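Local coordinates for protein polysaccharide Lyase Family 6 (Bacteroides cellulosilyticus, PDB 6QPS) that probably cleaves mannuronic acid-rich alginate by beta-elimination, as a calcium-binding polysaccharide lyase of family 6, at residues V49-G54 and I74-E79; Q100-L105 and R131-V136; V345-N350 and R369-A374; E392-F397 and V415-V420. All blocks are in the same frame, centred on the assembly; numbering follows the deposited sequence.

Interaction 1: residues V49-G54 and I74-E79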
loop_
_atom_site.group_PDB
_atom_site.type_symbol
_atom_site.label_atom_id
_atom_site.label_comp_id
_atom_site.label_asym_id
_atom_site.label_seq_id
_atom_site.Cartn_x
_atom_site.Cartn_y
_atom_site.Cartn_z
ATOM N N VAL A 49 24.358 14.002 10.843
ATOM C CA VAL A 49 24.631 13.178 12.021
ATOM C C VAL A 49 24.976 11.788 11.503
ATOM O O VAL A 49 24.145 11.144 10.862
ATOM C CB VAL A 49 23.414 13.139 12.959
ATOM C CG1 VAL A 49 23.624 12.130 14.072
ATOM C CG2 VAL A 49 23.134 14.551 13.526
ATOM N N VAL A 50 26.200 11.339 11.763
ATOM C CA VAL A 50 26.787 10.165 11.116
ATOM C C VAL A 50 27.119 9.131 12.181
ATOM O O VAL A 50 27.856 9.426 13.130
ATOM C CB VAL A 50 28.072 10.544 10.357
ATOM C CG1 VAL A 50 28.686 9.324 9.675
ATOM C CG2 VAL A 50 27.815 11.671 9.355
ATOM N N LEU A 51 26.599 7.916 12.009
ATOM C CA LEU A 51 26.773 6.837 12.980
ATOM C C LEU A 51 27.829 5.849 12.488
ATOM O O LEU A 51 27.667 5.228 11.432
ATOM C CB LEU A 51 25.438 6.125 13.203
ATOM C CG LEU A 51 24.470 6.789 14.189
ATOM C CD1 LEU A 51 24.241 8.250 13.855
ATOM C CD2 LEU A 51 23.162 6.013 14.239
ATOM N N LYS A 52 28.892 5.692 13.266
ATOM C CA LYS A 52 29.914 4.689 12.990
ATOM C C LYS A 52 29.333 3.280 13.123
ATOM O O LYS A 52 28.282 3.062 13.742
ATOM C CB LYS A 52 31.104 4.888 13.932
ATOM C CG LYS A 52 31.782 6.255 13.762
ATOM C CD LYS A 52 33.129 6.327 14.481
ATOM C CE LYS A 52 34.205 5.578 13.710
ATOM N NZ LYS A 52 34.499 6.221 12.395
ATOM N N ASP A 53 30.012 2.321 12.489
ATOM C CA ASP A 53 29.554 0.937 12.503
ATOM C C ASP A 53 29.298 0.473 13.934
ATOM O O ASP A 53 30.149 0.639 14.818
ATOM C CB ASP A 53 30.602 0.006 11.885
ATOM C CG ASP A 53 30.919 0.304 10.432
ATOM O OD1 ASP A 53 30.350 1.232 9.840
ATOM O OD2 ASP A 53 31.774 -0.421 9.873
ATOM N N GLY A 54 28.154 -0.162 14.144
ATOM C CA GLY A 54 27.842 -0.728 15.443
ATOM C C GLY A 54 26.344 -0.846 15.630
ATOM O O GLY A 54 25.556 -0.486 14.755
ATOM N N ILE A 74 18.920 18.337 6.249
ATOM C CA ILE A 74 19.668 17.854 7.416
ATOM C C ILE A 74 19.552 16.332 7.429
ATOM O O ILE A 74 18.440 15.798 7.343
ATOM C CB ILE A 74 19.100 18.462 8.715
ATOM C CG1 ILE A 74 19.210 19.991 8.678
ATOM C CG2 ILE A 74 19.820 17.913 9.930
ATOM C CD1 ILE A 74 18.438 20.712 9.804
ATOM N N VAL A 75 20.684 15.627 7.527
ATOM C CA VAL A 75 20.731 14.189 7.264
ATOM C C VAL A 75 21.181 13.423 8.501
ATOM O O VAL A 75 22.129 13.826 9.179
ATOM C CB VAL A 75 21.691 13.889 6.090
ATOM C CG1 VAL A 75 21.808 12.379 5.848
ATOM C CG2 VAL A 75 21.250 14.620 4.817
ATOM N N TRP A 76 20.497 12.315 8.783
ATOM C CA TRP A 76 20.884 11.357 9.817
ATOM C C TRP A 76 21.161 10.056 9.081
ATOM O O TRP A 76 20.266 9.528 8.419
ATOM C CB TRP A 76 19.742 11.198 10.825
ATOM C CG TRP A 76 20.004 10.210 11.942
ATOM C CD1 TRP A 76 21.210 9.757 12.382
ATOM C CD2 TRP A 76 19.010 9.557 12.743
ATOM N NE1 TRP A 76 21.029 8.854 13.415
ATOM C CE2 TRP A 76 19.685 8.732 13.660
ATOM C CE3 TRP A 76 17.611 9.626 12.800
ATOM C CZ2 TRP A 76 19.016 7.960 14.596
ATOM C CZ3 TRP A 76 16.954 8.849 13.735
ATOM C CH2 TRP A 76 17.660 8.031 14.616
ATOM N N ARG A 77 22.401 9.569 9.139
ATOM C CA ARG A 77 22.794 8.458 8.284
ATOM C C ARG A 77 23.880 7.602 8.927
ATOM O O ARG A 77 24.579 8.017 9.854
ATOM C CB ARG A 77 23.302 8.965 6.924
ATOM C CG ARG A 77 24.605 9.775 6.966
ATOM C CD ARG A 77 25.043 10.159 5.544
ATOM N NE ARG A 77 26.108 11.146 5.511
ATOM C CZ ARG A 77 27.401 10.853 5.613
ATOM N NH1 ARG A 77 27.792 9.595 5.770
ATOM N NH2 ARG A 77 28.306 11.818 5.560
ATOM N N ALA A 78 24.019 6.392 8.393
ATOM C CA ALA A 78 25.160 5.549 8.715
ATOM C C ALA A 78 26.399 6.024 7.965
ATOM O O ALA A 78 26.315 6.437 6.803
ATOM C CB ALA A 78 24.863 4.106 8.306
ATOM N N GLU A 79 27.566 5.926 8.621
ATOM C CA GLU A 79 28.820 6.191 7.925
ATOM C C GLU A 79 29.011 5.214 6.771
ATOM O O GLU A 79 29.419 5.602 5.670
ATOM C CB GLU A 79 29.984 6.108 8.913
ATOM C CG GLU A 79 31.344 6.437 8.304
ATOM C CD GLU A 79 32.463 6.423 9.337
ATOM O OE1 GLU A 79 32.642 5.395 10.015
ATOM O OE2 GLU A 79 33.163 7.443 9.471
HETATM O O HOH W 1 32.519 3.147 11.271
#
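The indole of Trp76 is met at its edge, near its own plane, by Leu51 CD1 and the carbonyl oxygen of Val49, while the guanidinium of Arg77 carries Val50 CG2 above the centre of one face, 3.8 Å from its plane. Leu51 CD1 stands 3.3 Å from Trp76 NE1, and this buried N-H finds no polar partner in the model. Arg77 starts with CG between its backbone N and carbonyl carbon (chi1 66°) and then runs extended, which lays its end beside Val50. Behind these groups runs a parallel ladder: Val49 N gives to Val75 O, Arg77 N to Val49 O, Leu51 N to Arg77 O and Glu79 N to Leu51 O. The face with Val49, Leu51 and Trp76 packs against helix 31-40 near the N-terminal end of the parallel beta-helix. Past the strands, Lys52 NZ makes a salt bridge of 3.1 Å to the syn lone pair of Glu79 OE1. A water 2.6 Å from Glu79 OE1 donates to it and accepts from Asp53 N. With an ammonium and a water on OE1, the Glu79 carboxylate probably stays ionised, so a charged, hydrated end finishes a contact held otherwise by backbone bonds and packing round Trp76 and Arg77.

Interaction 2: residues Q100-L105 and R131-V136; sequences QLEDLL and RMTRCV
Arg134 sets CG anti to its carbonyl carbon (chi1 -50°) and bends again at chi3 (-53°), which brings its guanidinium to Glu102 at the end of the adjoining strand and Asp103 just past it. The grip on Asp103 is side-on: Arg134 NE reaches Asp103 OD1 at 2.9 Å and Arg134 NH2 reaches Asp103 OD2 at 3.0 Å. The two flat groups are turned 51° apart, and NH2 comes to OD2 from above the carboxylate plane. Arg134 NH2 also makes a weak bond, 3.2 Å, to Glu102 OE1, giving a three-residue salt-bridge network. Asp103 and Arg134 both have left-handed backbone angles, so the two chains bend at the same level, one coil of the parallel beta-helix following the other. Before the bend, Leu101 N bonds to Arg131 O and Thr133 N to Leu101 O; beyond it, Val136 N bonds to Leu104 O, and Cys135 SG receives a weak bond from Leu104 N. Gln100 NE2 holds Glu102 OE2 at 2.6 Å, while Gln100 OE1 shares a water with Arg131 NH1. The main anchor of Arg131 lies further on, where its NE forms a salt bridge with Asp167. At the far end Leu105 CD1 presses tightly on Val136 CG1, 3.5 Å away.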
loop_
_atom_site.group_PDB
_atom_site.type_symbol
_atom_site.label_atom_id
_atom_site.label_comp_id
_atom_site.label_asym_id
_atom_site.label_seq_id
_atom_site.Cartn_x
_atom_site.Cartn_y
_atom_site.Cartn_z
ATOM N N GLN A 100 16.190 14.254 6.657
ATOM C CA GLN A 100 16.347 13.020 5.889
ATOM C C GLN A 100 17.047 11.958 6.722
ATOM O O GLN A 100 18.089 12.227 7.331
ATOM C CB GLN A 100 17.181 13.339 4.645
ATOM C CG GLN A 100 17.226 12.322 3.554
ATOM C CD GLN A 100 17.497 12.993 2.198
ATOM O OE1 GLN A 100 16.769 13.904 1.786
ATOM N NE2 GLN A 100 18.545 12.558 1.524
ATOM N N LEU A 101 16.470 10.761 6.739
ATOM C CA LEU A 101 17.117 9.567 7.266
ATOM C C LEU A 101 17.576 8.713 6.096
ATOM O O LEU A 101 16.790 8.460 5.173
ATOM C CB LEU A 101 16.113 8.739 8.066
ATOM C CG LEU A 101 15.746 9.211 9.472
ATOM C CD1 LEU A 101 14.949 10.472 9.434
ATOM C CD2 LEU A 101 14.983 8.103 10.198
ATOM N N GLU A 102 18.815 8.218 6.167
ATOM C CA GLU A 102 19.402 7.448 5.074
ATOM C C GLU A 102 20.226 6.270 5.584
ATOM O O GLU A 102 21.063 6.418 6.479
ATOM C CB GLU A 102 20.387 8.280 4.221
ATOM C CG GLU A 102 19.891 9.607 3.671
ATOM C CD GLU A 102 20.997 10.364 2.924
ATOM O OE1 GLU A 102 22.161 9.888 2.894
ATOM O OE2 GLU A 102 20.706 11.452 2.398
ATOM N N ASP A 103 20.086 5.122 4.926
ATOM C CA ASP A 103 21.023 4.010 5.074
ATOM C C ASP A 103 21.051 3.415 6.485
ATOM O O ASP A 103 22.061 2.828 6.885
ATOM C CB ASP A 103 22.432 4.410 4.634
ATOM C CG ASP A 103 22.538 4.627 3.124
ATOM O OD1 ASP A 103 21.847 3.920 2.359
ATOM O OD2 ASP A 103 23.335 5.494 2.697
ATOM N N LEU A 104 19.960 3.525 7.236
ATOM C CA LEU A 104 19.862 2.983 8.587
ATOM C C LEU A 104 19.190 1.616 8.566
ATOM O O LEU A 104 18.264 1.384 7.785
ATOM C CB LEU A 104 19.052 3.925 9.481
ATOM C CG LEU A 104 19.671 5.311 9.711
ATOM C CD1 LEU A 104 18.705 6.187 10.492
ATOM C CD2 LEU A 104 21.021 5.252 10.416
ATOM N N LEU A 105 19.622 0.733 9.463
ATOM C CA LEU A 105 19.040 -0.594 9.604
ATOM C C LEU A 105 18.352 -0.705 10.954
ATOM O O LEU A 105 19.029 -0.829 11.983
ATOM C CB LEU A 105 20.124 -1.653 9.476
ATOM C CG LEU A 105 19.766 -3.097 9.820
ATOM C CD1 LEU A 105 18.591 -3.635 9.086
ATOM C CD2 LEU A 105 20.964 -4.017 9.523
ATOM N N ARG A 131 12.158 12.949 4.466
ATOM C CA ARG A 131 12.365 11.781 3.619
ATOM C C ARG A 131 13.070 10.673 4.385
ATOM O O ARG A 131 14.008 10.932 5.135
ATOM C CB ARG A 131 13.212 12.168 2.409
ATOM C CG ARG A 131 13.519 11.037 1.445
ATOM C CD ARG A 131 14.290 11.584 0.254
ATOM N NE ARG A 131 14.643 10.539 -0.695
ATOM C CZ ARG A 131 15.556 10.655 -1.652
ATOM N NH1 ARG A 131 16.225 11.796 -1.803
ATOM N NH2 ARG A 131 15.799 9.640 -2.460
ATOM N N MET A 132 12.584 9.440 4.222
ATOM C CA MET A 132 13.290 8.246 4.680
ATOM C C MET A 132 13.649 7.441 3.436
ATOM O O MET A 132 12.755 7.021 2.695
ATOM C CB MET A 132 12.407 7.441 5.641
ATOM C CG MET A 132 12.983 6.119 6.040
ATOM S SD MET A 132 11.762 5.032 6.860
ATOM C CE MET A 132 11.394 5.964 8.303
ATOM N N THR A 133 14.951 7.235 3.201
ATOM C CA THR A 133 15.426 6.611 1.974
ATOM C C THR A 133 16.500 5.570 2.278
ATOM O O THR A 133 17.367 5.772 3.139
ATOM C CB THR A 133 15.900 7.670 0.964
ATOM O OG1 THR A 133 16.194 7.031 -0.273
ATOM C CG2 THR A 133 17.149 8.418 1.440
ATOM N N ARG A 134 16.429 4.443 1.569
ATOM C CA ARG A 134 17.447 3.396 1.672
ATOM C C ARG A 134 17.603 2.898 3.105
ATOM O O ARG A 134 18.706 2.553 3.535
ATOM C CB ARG A 134 18.802 3.847 1.123
ATOM C CG ARG A 134 18.736 4.457 -0.259
ATOM C CD ARG A 134 20.121 4.729 -0.831
ATOM N NE ARG A 134 20.976 5.514 0.062
ATOM C CZ ARG A 134 21.104 6.834 0.032
ATOM N NH1 ARG A 134 20.417 7.560 -0.835
ATOM N NH2 ARG A 134 21.923 7.434 0.884
ATOM N N CYS A 135 16.489 2.801 3.824
ATOM C CA CYS A 135 16.464 2.248 5.174
ATOM C C CYS A 135 15.781 0.887 5.165
ATOM O O CYS A 135 15.003 0.556 4.265
ATOM C CB CYS A 135 15.732 3.187 6.138
ATOM S SG CYS A 135 16.632 4.719 6.461
ATOM N N VAL A 136 16.091 0.085 6.182
ATOM C CA VAL A 136 15.462 -1.207 6.393
ATOM C C VAL A 136 14.744 -1.200 7.738
ATOM O O VAL A 136 15.270 -0.690 8.735
ATOM C CB VAL A 136 16.528 -2.323 6.364
ATOM C CG1 VAL A 136 15.946 -3.649 6.863
ATOM C CG2 VAL A 136 17.137 -2.516 4.979
HETATM O O HOH W 2 16.128 14.455 -0.962
HETATM O O HOH W 3 21.335 10.512 -0.374
#

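Interaction 3: residues V345-N350 and R369-A374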
loop_
_atom_site.group_PDB
_atom_site.type_symbol
_atom_site.label_atom_id
_atom_site.label_comp_id
_atom_site.label_asym_id
_atom_site.label_seq_id
_atom_site.Cartn_x
_atom_site.Cartn_y
_atom_site.Cartn_z
ATOM N N VAL A 345 -17.605 4.642 -11.904
ATOM C CA VAL A 345 -16.302 3.991 -11.898
ATOM C C VAL A 345 -16.008 3.515 -13.318
ATOM O O VAL A 345 -16.837 2.829 -13.937
ATOM C CB VAL A 345 -16.255 2.811 -10.900
ATOM C CG1 VAL A 345 -14.952 2.036 -11.030
ATOM C CG2 VAL A 345 -16.424 3.300 -9.451
ATOM N N ASP A 346 -14.844 3.905 -13.849
ATOM C CA ASP A 346 -14.390 3.516 -15.179
ATOM C C ASP A 346 -13.342 2.417 -15.043
ATOM O O ASP A 346 -12.296 2.638 -14.430
ATOM C CB ASP A 346 -13.779 4.751 -15.860
ATOM C CG ASP A 346 -13.328 4.493 -17.288
ATOM O OD1 ASP A 346 -13.922 3.629 -17.974
ATOM O OD2 ASP A 346 -12.370 5.162 -17.725
ATOM N N ILE A 347 -13.623 1.240 -15.612
ATOM C CA ILE A 347 -12.753 0.062 -15.557
ATOM C C ILE A 347 -12.398 -0.297 -16.996
ATOM O O ILE A 347 -13.179 -0.957 -17.690
ATOM C CB ILE A 347 -13.410 -1.108 -14.808
ATOM C CG1 ILE A 347 -13.919 -0.624 -13.432
ATOM C CG2 ILE A 347 -12.432 -2.243 -14.666
ATOM C CD1 ILE A 347 -14.706 -1.646 -12.598
ATOM N N ALA A 348 -11.217 0.155 -17.457
ATOM C CA ALA A 348 -10.844 0.114 -18.859
ATOM C C ALA A 348 -9.436 -0.425 -19.099
ATOM O O ALA A 348 -8.472 -0.056 -18.423
ATOM C CB ALA A 348 -10.949 1.523 -19.444
ATOM N N TYR A 349 -9.311 -1.248 -20.135
ATOM C CA TYR A 349 -7.999 -1.631 -20.678
ATOM C C TYR A 349 -7.169 -2.421 -19.666
ATOM O O TYR A 349 -5.946 -2.313 -19.644
ATOM C CB TYR A 349 -7.218 -0.434 -21.290
ATOM C CG TYR A 349 -7.755 -0.014 -22.653
ATOM C CD1 TYR A 349 -7.423 -0.730 -23.785
ATOM C CD2 TYR A 349 -8.621 1.085 -22.804
ATOM C CE1 TYR A 349 -7.930 -0.403 -25.027
ATOM C CE2 TYR A 349 -9.144 1.436 -24.067
ATOM C CZ TYR A 349 -8.796 0.675 -25.180
ATOM O OH TYR A 349 -9.265 0.926 -26.451
ATOM N N ASN A 350 -7.831 -3.195 -18.813
ATOM C CA ASN A 350 -7.181 -4.083 -17.861
ATOM C C ASN A 350 -7.165 -5.505 -18.417
ATOM O O ASN A 350 -7.856 -5.826 -19.383
ATOM C CB ASN A 350 -7.945 -4.089 -16.529
ATOM C CG ASN A 350 -8.106 -2.690 -15.940
ATOM O OD1 ASN A 350 -7.208 -2.153 -15.306
ATOM N ND2 ASN A 350 -9.285 -2.094 -16.138
ATOM N N ARG A 369 -23.929 1.519 -9.835
ATOM C CA ARG A 369 -24.527 2.357 -10.865
ATOM C C ARG A 369 -23.415 3.007 -11.673
ATOM O O ARG A 369 -22.412 3.439 -11.108
ATOM C CB ARG A 369 -25.397 3.480 -10.241
ATOM C CG ARG A 369 -26.592 2.991 -9.452
ATOM C CD ARG A 369 -27.573 4.123 -9.216
ATOM N NE ARG A 369 -26.994 5.244 -8.477
ATOM C CZ ARG A 369 -27.703 6.057 -7.698
ATOM N NH1 ARG A 369 -29.008 5.864 -7.558
ATOM N NH2 ARG A 369 -27.119 7.063 -7.061
ATOM N N ASN A 370 -23.601 3.107 -12.983
ATOM C CA ASN A 370 -22.648 3.823 -13.837
ATOM C C ASN A 370 -21.226 3.304 -13.672
ATOM O O ASN A 370 -20.254 4.063 -13.510
ATOM C CB ASN A 370 -22.748 5.324 -13.607
ATOM C CG ASN A 370 -24.015 5.863 -14.144
ATOM O OD1 ASN A 370 -24.309 5.646 -15.326
ATOM N ND2 ASN A 370 -24.813 6.500 -13.302
ATOM N N VAL A 371 -21.091 1.984 -13.735
ATOM C CA VAL A 371 -19.796 1.326 -13.852
ATOM C C VAL A 371 -19.593 0.961 -15.314
ATOM O O VAL A 371 -20.438 0.292 -15.919
ATOM C CB VAL A 371 -19.727 0.068 -12.980
ATOM C CG1 VAL A 371 -18.355 -0.593 -13.080
ATOM C CG2 VAL A 371 -20.030 0.411 -11.541
ATOM N N ARG A 372 -18.498 1.410 -15.905
ATOM C CA ARG A 372 -18.172 1.050 -17.276
ATOM C C ARG A 372 -17.082 -0.001 -17.241
ATOM O O ARG A 372 -16.064 0.190 -16.574
ATOM C CB ARG A 372 -17.727 2.262 -18.102
ATOM C CG ARG A 372 -17.669 1.932 -19.611
ATOM C CD ARG A 372 -17.184 3.112 -20.470
ATOM N NE ARG A 372 -15.757 3.341 -20.233
ATOM C CZ ARG A 372 -14.804 3.395 -21.163
ATOM N NH1 ARG A 372 -15.087 3.285 -22.450
ATOM N NH2 ARG A 372 -13.558 3.579 -20.766
ATOM N N PHE A 373 -17.318 -1.135 -17.902
ATOM C CA PHE A 373 -16.330 -2.209 -18.027
ATOM C C PHE A 373 -16.055 -2.355 -19.528
ATOM O O PHE A 373 -16.833 -2.985 -20.246
ATOM C CB PHE A 373 -16.889 -3.496 -17.377
ATOM C CG PHE A 373 -15.871 -4.610 -17.254
ATOM C CD1 PHE A 373 -15.791 -5.614 -18.213
ATOM C CD2 PHE A 373 -15.020 -4.659 -16.174
ATOM C CE1 PHE A 373 -14.834 -6.654 -18.099
ATOM C CE2 PHE A 373 -14.070 -5.680 -16.051
ATOM C CZ PHE A 373 -13.985 -6.677 -17.024
ATOM N N ALA A 374 -14.961 -1.751 -20.003
ATOM C CA ALA A 374 -14.704 -1.607 -21.426
ATOM C C ALA A 374 -13.264 -1.974 -21.769
ATOM O O ALA A 374 -12.326 -1.591 -21.069
ATOM C CB ALA A 374 -14.986 -0.166 -21.884
#
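Val345 to Ala348 and Val371 to Ala374 run as parallel strands, their axes 4.8 Å apart and only 7° from alignment. Donors and acceptors interleave: Arg372 N gives to Val345 O, Ile347 N to Arg372 O at 2.8 Å, and Ala374 N to Ile347 O. The ladder is extended at one end by Val345 N on Asn370 O, where the second chain turns a corner, and at the other by Tyr349 N on Ala374 O. On one face Asp346 and Arg372 lie side by side. Arg372, bent at chi3 (71°), turns NE and NH2 onto a single oxygen: Asp346 OD1 is 2.9 Å from Arg372 NE and 2.8 Å from Arg372 NH2. Both bonds lie in the guanidinium plane, but NH2 uses the syn lone pair of OD1 whereas NE comes from above the carboxylate plane. The methyl of Ala374 sits over one guanidinium face, toward its rim, 3.5 Å above the plane. A leucine in place of Arg372 would probably leave the Asp346 carboxylate without its cationic mate and strip OD1 of two donors. The other face is apolar and buried: Ile347 CD1 touches Val371 CG1 and Ile347 CG2 touches Phe373 CD2, each at 3.8 Å, with Leu315 covering Ile347 and Phe373. Past the strand, Asn350 joins Asn305 and Asn376, its OD1 bonding the backbone N of Asn305 and its own N bonding OD1 of Asn376. Asparagines linked in this way from one coil to the next are consistent with the asparagine ladder known from right-handed parallel beta-helices.

Interaction 4: residues E392-F397 and V415-V420; sequences EVLPGF and VSYEQV. With ACT (acetate ion), chain E.
This is a small packing contact between a 3-10 turn and the start of a short helix, near the C-terminal end of the fold, with Leu394 and Gln419 doing most of the work. Leu394 CD1 rests 3.7 Å from Tyr417 CG, and Leu394 CD2 lies 3.9 Å from Val420 CG2; in both pairs the side chains cross at about a right angle. Gln419 leaves with CG anti to its own N (chi1 -168°) and stays extended, carrying NE2 to Leu394 O at 3.0 Å. That oxygen already accepts from Phe397 N inside the turn, and its two donors arrive from opposite faces of the carbonyl plane. An alanine at Gln419 is likely to cost Leu394 O the second of these donors and open a gap beside Leu394 CB. Leu394 and Val420 also pack on Ile387 and Phe399, so the contact covers strands of the last coils of the beta-helix. Tyr417 holds the N-cap position of helix 418-422, whose first turn offers Glu418 N to an acetate, probably from the crystallisation liquor, in a nearly straight bond of 2.9 Å to acetate OXT. The other acetate oxygen lies at the edge of the Tyr417 ring, near its plane, and Ser416 CB covers one ring face.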
loop_
_atom_site.group_PDB
_atom_site.type_symbol
_atom_site.label_atom_id
_atom_site.label_comp_id
_atom_site.label_asym_id
_atom_site.label_seq_id
_atom_site.Cartn_x
_atom_site.Cartn_y
_atom_site.Cartn_z
ATOM N N GLU A 392 -30.981 -6.522 -11.127
ATOM C CA GLU A 392 -30.805 -5.224 -10.476
ATOM C C GLU A 392 -29.396 -4.656 -10.633
ATOM O O GLU A 392 -29.215 -3.433 -10.589
ATOM C CB GLU A 392 -31.115 -5.351 -8.979
ATOM C CG GLU A 392 -32.513 -5.828 -8.688
ATOM C CD GLU A 392 -32.668 -6.337 -7.264
ATOM O OE1 GLU A 392 -33.251 -5.625 -6.428
ATOM O OE2 GLU A 392 -32.180 -7.454 -6.997
ATOM N N VAL A 393 -28.396 -5.507 -10.811
ATOM C CA VAL A 393 -27.007 -5.077 -10.909
ATOM C C VAL A 393 -26.611 -4.774 -12.345
ATOM O O VAL A 393 -25.926 -3.786 -12.618
ATOM C CB VAL A 393 -26.110 -6.173 -10.295
ATOM C CG1 VAL A 393 -24.669 -5.968 -10.682
ATOM C CG2 VAL A 393 -26.279 -6.190 -8.795
ATOM N N LEU A 394 -27.002 -5.614 -13.293
ATOM C CA LEU A 394 -26.554 -5.408 -14.666
ATOM C C LEU A 394 -27.004 -4.088 -15.269
ATOM O O LEU A 394 -26.241 -3.526 -16.074
ATOM C CB LEU A 394 -27.024 -6.570 -15.544
ATOM C CG LEU A 394 -26.363 -7.916 -15.274
ATOM C CD1 LEU A 394 -27.097 -8.982 -16.143
ATOM C CD2 LEU A 394 -24.890 -7.902 -15.560
ATOM N N PRO A 395 -28.199 -3.563 -14.990
ATOM C CA PRO A 395 -28.537 -2.225 -15.510
ATOM C C PRO A 395 -27.543 -1.139 -15.105
ATOM O O PRO A 395 -27.523 -0.068 -15.732
ATOM C CB PRO A 395 -29.937 -1.958 -14.937
ATOM C CG PRO A 395 -30.518 -3.356 -14.700
ATOM C CD PRO A 395 -29.330 -4.187 -14.266
ATOM N N GLY A 396 -26.754 -1.356 -14.062
ATOM C CA GLY A 396 -25.767 -0.389 -13.625
ATOM C C GLY A 396 -24.425 -0.496 -14.313
ATOM O O GLY A 396 -23.536 0.325 -14.033
ATOM N N PHE A 397 -24.254 -1.442 -15.234
ATOM C CA PHE A 397 -23.004 -1.674 -15.940
ATOM C C PHE A 397 -23.180 -1.419 -17.433
ATOM O O PHE A 397 -24.215 -1.741 -18.019
ATOM C CB PHE A 397 -22.539 -3.149 -15.765
ATOM C CG PHE A 397 -21.853 -3.434 -14.463
ATOM C CD1 PHE A 397 -22.574 -3.603 -13.296
ATOM C CD2 PHE A 397 -20.483 -3.559 -14.405
ATOM C CE1 PHE A 397 -21.937 -3.850 -12.094
ATOM C CE2 PHE A 397 -19.840 -3.797 -13.201
ATOM C CZ PHE A 397 -20.548 -3.942 -12.057
ATOM N N VAL A 415 -23.145 -18.246 -20.916
ATOM C CA VAL A 415 -23.470 -17.207 -19.943
ATOM C C VAL A 415 -24.940 -16.861 -20.072
ATOM O O VAL A 415 -25.488 -16.807 -21.179
ATOM C CB VAL A 415 -22.573 -15.985 -20.186
ATOM C CG1 VAL A 415 -23.030 -14.810 -19.346
ATOM C CG2 VAL A 415 -21.140 -16.377 -19.859
ATOM N N SER A 416 -25.606 -16.667 -18.934
ATOM C CA SER A 416 -27.047 -16.502 -18.946
ATOM C C SER A 416 -27.539 -15.131 -19.376
ATOM O O SER A 416 -28.720 -15.006 -19.698
ATOM C CB SER A 416 -27.631 -16.792 -17.561
ATOM O OG SER A 416 -27.378 -18.129 -17.178
ATOM N N TYR A 417 -26.691 -14.117 -19.392
ATOM C CA TYR A 417 -27.129 -12.730 -19.525
ATOM C C TYR A 417 -26.704 -12.187 -20.877
ATOM O O TYR A 417 -25.504 -12.053 -21.152
ATOM C CB TYR A 417 -26.571 -11.891 -18.375
ATOM C CG TYR A 417 -26.885 -12.535 -17.057
ATOM C CD1 TYR A 417 -28.199 -12.637 -16.623
ATOM C CD2 TYR A 417 -25.887 -13.090 -16.272
ATOM C CE1 TYR A 417 -28.515 -13.265 -15.439
ATOM C CE2 TYR A 417 -26.202 -13.724 -15.064
ATOM C CZ TYR A 417 -27.508 -13.803 -14.664
ATOM O OH TYR A 417 -27.849 -14.420 -13.477
ATOM N N GLU A 418 -27.696 -11.854 -21.703
ATOM C CA GLU A 418 -27.414 -11.308 -23.029
ATOM C C GLU A 418 -26.570 -10.043 -22.955
ATOM O O GLU A 418 -25.708 -9.815 -23.811
ATOM C CB GLU A 418 -28.725 -11.022 -23.766
ATOM C CG GLU A 418 -28.536 -10.400 -25.139
ATOM C CD GLU A 418 -29.848 -10.228 -25.882
ATOM O OE1 GLU A 418 -30.854 -9.861 -25.238
ATOM O OE2 GLU A 418 -29.871 -10.466 -27.108
ATOM N N GLN A 419 -26.823 -9.190 -21.964
ATOM C CA GLN A 419 -26.062 -7.951 -21.852
ATOM C C GLN A 419 -24.574 -8.245 -21.690
ATOM O O GLN A 419 -23.725 -7.548 -22.263
ATOM C CB GLN A 419 -26.611 -7.132 -20.680
ATOM C CG GLN A 419 -26.100 -5.721 -20.648
ATOM C CD GLN A 419 -26.514 -4.967 -19.403
ATOM O OE1 GLN A 419 -27.564 -5.233 -18.807
ATOM N NE2 GLN A 419 -25.683 -3.998 -19.005
ATOM N N VAL A 420 -24.240 -9.306 -20.954
ATOM C CA VAL A 420 -22.848 -9.717 -20.807
ATOM C C VAL A 420 -22.320 -10.314 -22.104
ATOM O O VAL A 420 -21.222 -9.969 -22.568
ATOM C CB VAL A 420 -22.691 -10.690 -19.625
ATOM C CG1 VAL A 420 -21.250 -11.164 -19.513
ATOM C CG2 VAL A 420 -23.157 -10.031 -18.335
HETATM C C ACT E . -30.830 -12.056 -19.786
HETATM O O ACT E . -30.352 -11.201 -18.993
HETATM O OXT ACT E . -30.503 -12.323 -20.981
HETATM C CH3 ACT E . -32.007 -12.854 -19.192
#

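From the N terminus, interaction 1 closes a loop of 19 residues between 49-54 and 74-79, and interaction 2 one of 25 between 100-105 and 131-136. Interactions 3 and 4 follow with loops of 18 and 17; the four come in series, none nesting in or crossing another. Interactions 1 and 2 adjoin, 10 Å between centres, because strand 74-78 pairs with strand 99-111: Ile74 and Trp76 meet Gln100 through probable backbone bonds. Interactions 3 and 4 touch through Val371, which meets Gly396 and Phe397. The first pair lies toward the N-terminal end of the beta-helix, the second toward its C-terminal end; the centres of interactions 1 and 4 are about 61 Å apart.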